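Local atomic coordinates of adenosine deaminase (Burkholderia ambifaria, PDB entry 4GXW), a protein that binds a zinc ion and probably hydrolytically deaminates adenine or a related purine. Residues Ile325-Asp337 with Trp349-Ala361. Residues are numbered along the deposited sequence; the frame is centred on the assembly and turned at random.
Sequences IADLKQFMLNGID and WRAAWAPEFDMLA
A chi1 of -176° swings the Phe357 ring away from its own backbone N and across to Lys329, whose side chain is fully extended, in the seam between two neighbouring helices. The Phe357 ring enters as a knob among Ile325, Leu328, Lys329 and Met332. Lys329 CB lies over one ring face, 3.7 Å from the centroid of Phe357, a CH-pi contact, while Ile325 O comes to the ring edge, 3.3 Å from Phe357 CZ. Beyond CB the extended lysine chain runs out to a salt bridge, Lys329 NZ meeting the syn lone pair of Asp358 OD1 at 2.8 Å. Met332 turns CE to within 3.6 Å of Trp353 O; its SD stands obliquely beside the Phe357 ring, a Met-aromatic contact. Ile336 CD1 rests 3.8 Å from Trp349 CB and also meets Trp353 CE3. Its CG2 lies over one face of the Arg350 guanidinium. In that group's plane Arg350 NH2 donates to Asp337 OD1 at 2.7 Å, nearly straight (165°); NE adds a weak bond to the same oxygen and also donates to a water that lies within bonding distance of Asp337 OD1 and Leu333 O. Asp337 OD2 pairs with Lys295. With axes 10.5 Å apart at 161°, this is an antiparallel helical hairpin with an apolar seam and a salt bridge near each end, formed by the C-terminal helices of the TIM-barrel amidohydrolase fold away from the zinc site.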
loop_
_atom_site.group_PDB
_atom_site.type_symbol
_atom_site.label_atom_id
_atom_site.label_comp_id
_atom_site.label_asym_id
_atom_site.label_seq_id
_atom_site.Cartn_x
_atom_site.Cartn_y
_atom_site.Cartn_z
ATOM N N ILE A 325 -5.559 -3.885 -20.934
ATOM C CA ILE A 325 -4.170 -4.318 -20.855
ATOM C C ILE A 325 -3.215 -3.134 -21.044
ATOM O O ILE A 325 -2.258 -2.967 -20.279
ATOM C CB ILE A 325 -3.870 -5.412 -21.890
ATOM C CG1 ILE A 325 -4.730 -6.651 -21.615
ATOM C CG2 ILE A 325 -2.401 -5.771 -21.849
ATOM C CD1 ILE A 325 -4.382 -7.362 -20.319
ATOM N N ALA A 326 -3.506 -2.288 -22.027
ATOM C CA ALA A 326 -2.714 -1.086 -22.262
ATOM C C ALA A 326 -2.705 -0.151 -21.050
ATOM O O ALA A 326 -1.664 0.399 -20.697
ATOM C CB ALA A 326 -3.222 -0.355 -23.494
ATOM N N ASP A 327 -3.861 0.028 -20.412
ATOM C CA ASP A 327 -3.926 0.811 -19.176
ATOM C C ASP A 327 -3.019 0.226 -18.093
ATOM O O ASP A 327 -2.324 0.960 -17.388
ATOM C CB ASP A 327 -5.359 0.874 -18.631
ATOM C CG ASP A 327 -6.286 1.709 -19.485
ATOM O OD1 ASP A 327 -5.832 2.712 -20.086
ATOM O OD2 ASP A 327 -7.492 1.369 -19.536
ATOM N N LEU A 328 -3.044 -1.096 -17.947
ATOM C CA LEU A 328 -2.195 -1.764 -16.957
ATOM C C LEU A 328 -0.703 -1.537 -17.235
ATOM O O LEU A 328 0.075 -1.360 -16.301
ATOM C CB LEU A 328 -2.523 -3.262 -16.850
ATOM C CG LEU A 328 -3.548 -3.656 -15.772
ATOM C CD1 LEU A 328 -4.839 -2.849 -15.883
ATOM C CD2 LEU A 328 -3.836 -5.157 -15.821
ATOM N N LYS A 329 -0.305 -1.510 -18.504
ATOM C CA LYS A 329 1.083 -1.188 -18.817
ATOM C C LYS A 329 1.449 0.207 -18.298
ATOM O O LYS A 329 2.523 0.409 -17.720
ATOM C CB LYS A 329 1.347 -1.283 -20.324
ATOM C CG LYS A 329 2.825 -1.180 -20.689
ATOM C CD LYS A 329 3.061 -1.288 -22.180
ATOM C CE LYS A 329 4.546 -1.158 -22.509
ATOM N NZ LYS A 329 4.785 -1.314 -23.972
ATOM N N GLN A 330 0.549 1.168 -18.497
ATOM C CA GLN A 330 0.763 2.510 -17.974
ATOM C C GLN A 330 0.837 2.518 -16.448
ATOM O O GLN A 330 1.673 3.213 -15.878
ATOM C CB GLN A 330 -0.300 3.483 -18.485
ATOM C CG GLN A 330 -0.192 3.757 -19.976
ATOM C CD GLN A 330 1.222 4.122 -20.394
ATOM O OE1 GLN A 330 1.830 5.035 -19.835
ATOM N NE2 GLN A 330 1.760 3.394 -21.376
ATOM N N PHE A 331 -0.021 1.744 -15.785
ATOM C CA PHE A 331 0.041 1.671 -14.328
ATOM C C PHE A 331 1.395 1.126 -13.853
ATOM O O PHE A 331 1.925 1.583 -12.842
ATOM C CB PHE A 331 -1.067 0.783 -13.748
ATOM C CG PHE A 331 -2.468 1.252 -14.032
ATOM C CD1 PHE A 331 -2.756 2.567 -14.385
ATOM C CD2 PHE A 331 -3.510 0.346 -13.953
ATOM C CE1 PHE A 331 -4.060 2.966 -14.633
ATOM C CE2 PHE A 331 -4.812 0.735 -14.207
ATOM C CZ PHE A 331 -5.089 2.043 -14.558
ATOM N N MET A 332 1.927 0.137 -14.565
ATOM C CA MET A 332 3.259 -0.388 -14.278
ATOM C C MET A 332 4.316 0.712 -14.387
ATOM O O MET A 332 5.158 0.879 -13.495
ATOM C CB MET A 332 3.607 -1.538 -15.234
ATOM C CG MET A 332 4.996 -2.105 -14.977
ATOM S SD MET A 332 5.497 -3.351 -16.178
ATOM C CE MET A 332 5.795 -2.331 -17.613
ATOM N N LEU A 333 4.254 1.480 -15.466
ATOM C CA LEU A 333 5.181 2.588 -15.646
ATOM C C LEU A 333 5.005 3.662 -14.569
ATOM O O LEU A 333 5.988 4.244 -14.103
ATOM C CB LEU A 333 5.048 3.174 -17.054
ATOM C CG LEU A 333 5.427 2.206 -18.184
ATOM C CD1 LEU A 333 5.054 2.795 -19.528
ATOM C CD2 LEU A 333 6.917 1.882 -18.130
ATOM N N ASN A 334 3.759 3.903 -14.154
ATOM C CA ASN A 334 3.490 4.841 -13.065
ATOM C C ASN A 334 4.151 4.414 -11.759
ATOM O O ASN A 334 4.660 5.244 -11.003
ATOM C CB ASN A 334 1.984 5.014 -12.843
ATOM C CG ASN A 334 1.273 5.611 -14.045
ATOM O OD1 ASN A 334 1.898 6.208 -14.939
ATOM N ND2 ASN A 334 -0.051 5.472 -14.061
ATOM N N GLY A 335 4.107 3.120 -11.469
ATOM C CA GLY A 335 4.784 2.588 -10.296
ATOM C C GLY A 335 6.287 2.827 -10.321
ATOM O O GLY A 335 6.892 3.139 -9.287
ATOM N N ILE A 336 6.896 2.685 -11.493
ATOM C CA ILE A 336 8.311 2.978 -11.651
ATOM C C ILE A 336 8.573 4.469 -11.390
ATOM O O ILE A 336 9.478 4.830 -10.630
ATOM C CB ILE A 336 8.815 2.582 -13.050
ATOM C CG1 ILE A 336 8.833 1.056 -13.181
ATOM C CG2 ILE A 336 10.208 3.150 -13.284
ATOM C CD1 ILE A 336 8.921 0.549 -14.612
ATOM N N ASP A 337 7.764 5.330 -12.002
ATOM C CA ASP A 337 7.910 6.773 -11.801
ATOM C C ASP A 337 7.746 7.173 -10.342
ATOM O O ASP A 337 8.451 8.048 -9.857
ATOM C CB ASP A 337 6.879 7.552 -12.628
ATOM C CG ASP A 337 7.107 7.437 -14.117
ATOM O OD1 ASP A 337 8.245 7.134 -14.532
ATOM O OD2 ASP A 337 6.142 7.668 -14.877
ATOM N N TRP A 349 14.526 -0.077 -15.138
ATOM C CA TRP A 349 13.259 -0.780 -15.017
ATOM C C TRP A 349 12.370 -0.514 -16.225
ATOM O O TRP A 349 11.743 -1.435 -16.751
ATOM C CB TRP A 349 12.524 -0.373 -13.730
ATOM C CG TRP A 349 13.123 -0.941 -12.459
ATOM C CD1 TRP A 349 14.063 -1.923 -12.360
ATOM C CD2 TRP A 349 12.804 -0.553 -11.112
ATOM N NE1 TRP A 349 14.349 -2.173 -11.034
ATOM C CE2 TRP A 349 13.590 -1.343 -10.252
ATOM C CE3 TRP A 349 11.927 0.383 -10.554
ATOM C CZ2 TRP A 349 13.528 -1.224 -8.859
ATOM C CZ3 TRP A 349 11.874 0.507 -9.169
ATOM C CH2 TRP A 349 12.663 -0.295 -8.344
ATOM N N ARG A 350 12.319 0.732 -16.682
ATOM C CA ARG A 350 11.492 1.016 -17.854
ATOM C C ARG A 350 11.976 0.236 -19.064
ATOM O O ARG A 350 11.178 -0.362 -19.785
ATOM C CB ARG A 350 11.504 2.502 -18.200
ATOM C CG ARG A 350 10.821 3.377 -17.185
ATOM C CD ARG A 350 10.741 4.817 -17.674
ATOM N NE ARG A 350 10.438 5.697 -16.554
ATOM C CZ ARG A 350 11.338 6.434 -15.909
ATOM N NH1 ARG A 350 12.610 6.436 -16.292
ATOM N NH2 ARG A 350 10.960 7.181 -14.882
ATOM N N ALA A 351 13.286 0.247 -19.284
ATOM C CA ALA A 351 13.857 -0.410 -20.452
ATOM C C ALA A 351 13.673 -1.928 -20.422
ATOM O O ALA A 351 13.546 -2.558 -21.472
ATOM C CB ALA A 351 15.337 -0.048 -20.596
ATOM N N ALA A 352 13.675 -2.523 -19.231
ATOM C CA ALA A 352 13.560 -3.975 -19.109
ATOM C C ALA A 352 12.121 -4.455 -18.948
ATOM O O ALA A 352 11.715 -5.421 -19.583
ATOM C CB ALA A 352 14.411 -4.487 -17.963
ATOM N N TRP A 353 11.352 -3.793 -18.095
ATOM C CA TRP A 353 10.014 -4.289 -17.784
ATOM C C TRP A 353 8.991 -4.045 -18.894
ATOM O O TRP A 353 8.036 -4.814 -19.029
ATOM C CB TRP A 353 9.464 -3.702 -16.487
ATOM C CG TRP A 353 10.275 -3.958 -15.243
ATOM C CD1 TRP A 353 11.544 -4.456 -15.154
ATOM C CD2 TRP A 353 9.841 -3.719 -13.907
ATOM N NE1 TRP A 353 11.932 -4.526 -13.829
ATOM C CE2 TRP A 353 10.902 -4.074 -13.049
ATOM C CE3 TRP A 353 8.659 -3.229 -13.351
ATOM C CZ2 TRP A 353 10.811 -3.959 -11.659
ATOM C CZ3 TRP A 353 8.568 -3.112 -11.975
ATOM C CH2 TRP A 353 9.638 -3.481 -11.143
ATOM N N ALA A 354 9.165 -2.976 -19.671
ATOM C CA ALA A 354 8.235 -2.718 -20.769
ATOM C C ALA A 354 8.246 -3.848 -21.803
ATOM O O ALA A 354 7.176 -4.366 -22.130
ATOM C CB ALA A 354 8.459 -1.342 -21.417
ATOM N N PRO A 355 9.439 -4.275 -22.281
ATOM C CA PRO A 355 9.436 -5.433 -23.193
ATOM C C PRO A 355 8.950 -6.715 -22.524
ATOM O O PRO A 355 8.349 -7.568 -23.193
ATOM C CB PRO A 355 10.912 -5.603 -23.578
ATOM C CG PRO A 355 11.560 -4.329 -23.268
ATOM C CD PRO A 355 10.771 -3.647 -22.200
ATOM N N GLU A 356 9.223 -6.887 -21.230
ATOM C CA GLU A 356 8.709 -8.065 -20.529
ATOM C C GLU A 356 7.190 -8.059 -20.546
ATOM O O GLU A 356 6.558 -9.085 -20.822
ATOM C CB GLU A 356 9.159 -8.107 -19.069
ATOM C CG GLU A 356 10.580 -8.555 -18.818
ATOM C CD GLU A 356 10.834 -8.804 -17.347
ATOM O OE1 GLU A 356 10.390 -9.856 -16.829
ATOM O OE2 GLU A 356 11.459 -7.937 -16.690
ATOM N N PHE A 357 6.606 -6.909 -20.222
ATOM C CA PHE A 357 5.156 -6.763 -20.249
ATOM C C PHE A 357 4.602 -7.103 -21.633
ATOM O O PHE A 357 3.613 -7.834 -21.754
ATOM C CB PHE A 357 4.759 -5.327 -19.866
ATOM C CG PHE A 357 3.270 -5.102 -19.772
ATOM C CD1 PHE A 357 2.490 -4.958 -20.912
ATOM C CD2 PHE A 357 2.656 -5.010 -18.532
ATOM C CE1 PHE A 357 1.122 -4.758 -20.816
ATOM C CE2 PHE A 357 1.285 -4.807 -18.425
ATOM C CZ PHE A 357 0.522 -4.676 -19.570
ATOM N N ASP A 358 5.234 -6.555 -22.666
ATOM C CA ASP A 358 4.792 -6.780 -24.039
ATOM C C ASP A 358 4.745 -8.268 -24.373
ATOM O O ASP A 358 3.795 -8.742 -25.001
ATOM C CB ASP A 358 5.695 -6.048 -25.040
ATOM C CG ASP A 358 5.569 -4.534 -24.970
ATOM O OD1 ASP A 358 4.570 -4.021 -24.416
ATOM O OD2 ASP A 358 6.483 -3.857 -25.496
ATOM N N MET A 359 5.771 -9.009 -23.958
ATOM C CA MET A 359 5.774 -10.451 -24.182
ATOM C C MET A 359 4.653 -11.156 -23.417
ATOM O O MET A 359 4.000 -12.045 -23.967
ATOM C CB MET A 359 7.126 -11.069 -23.827
ATOM C CG MET A 359 8.173 -10.882 -24.913
ATOM S SD MET A 359 9.658 -11.856 -24.646
ATOM C CE MET A 359 9.030 -13.522 -24.845
ATOM N N LEU A 360 4.416 -10.757 -22.171
ATOM C CA LEU A 360 3.349 -11.365 -21.385
ATOM C C LEU A 360 1.986 -11.112 -22.020
ATOM O O LEU A 360 1.131 -11.997 -22.022
ATOM C CB LEU A 360 3.388 -10.850 -19.942
ATOM C CG LEU A 360 4.623 -11.280 -19.138
ATOM C CD1 LEU A 360 4.609 -10.648 -17.749
ATOM C CD2 LEU A 360 4.719 -12.810 -19.042
ATOM N N ALA A 361 1.791 -9.917 -22.575
ATOM C CA ALA A 361 0.549 -9.597 -23.279
ATOM C C ALA A 361 0.344 -10.478 -24.518
ATOM O O ALA A 361 -0.764 -10.970 -24.763
ATOM C CB ALA A 361 0.506 -8.124 -23.649
HETATM O O HOH W 1 7.938 4.908 -16.141
#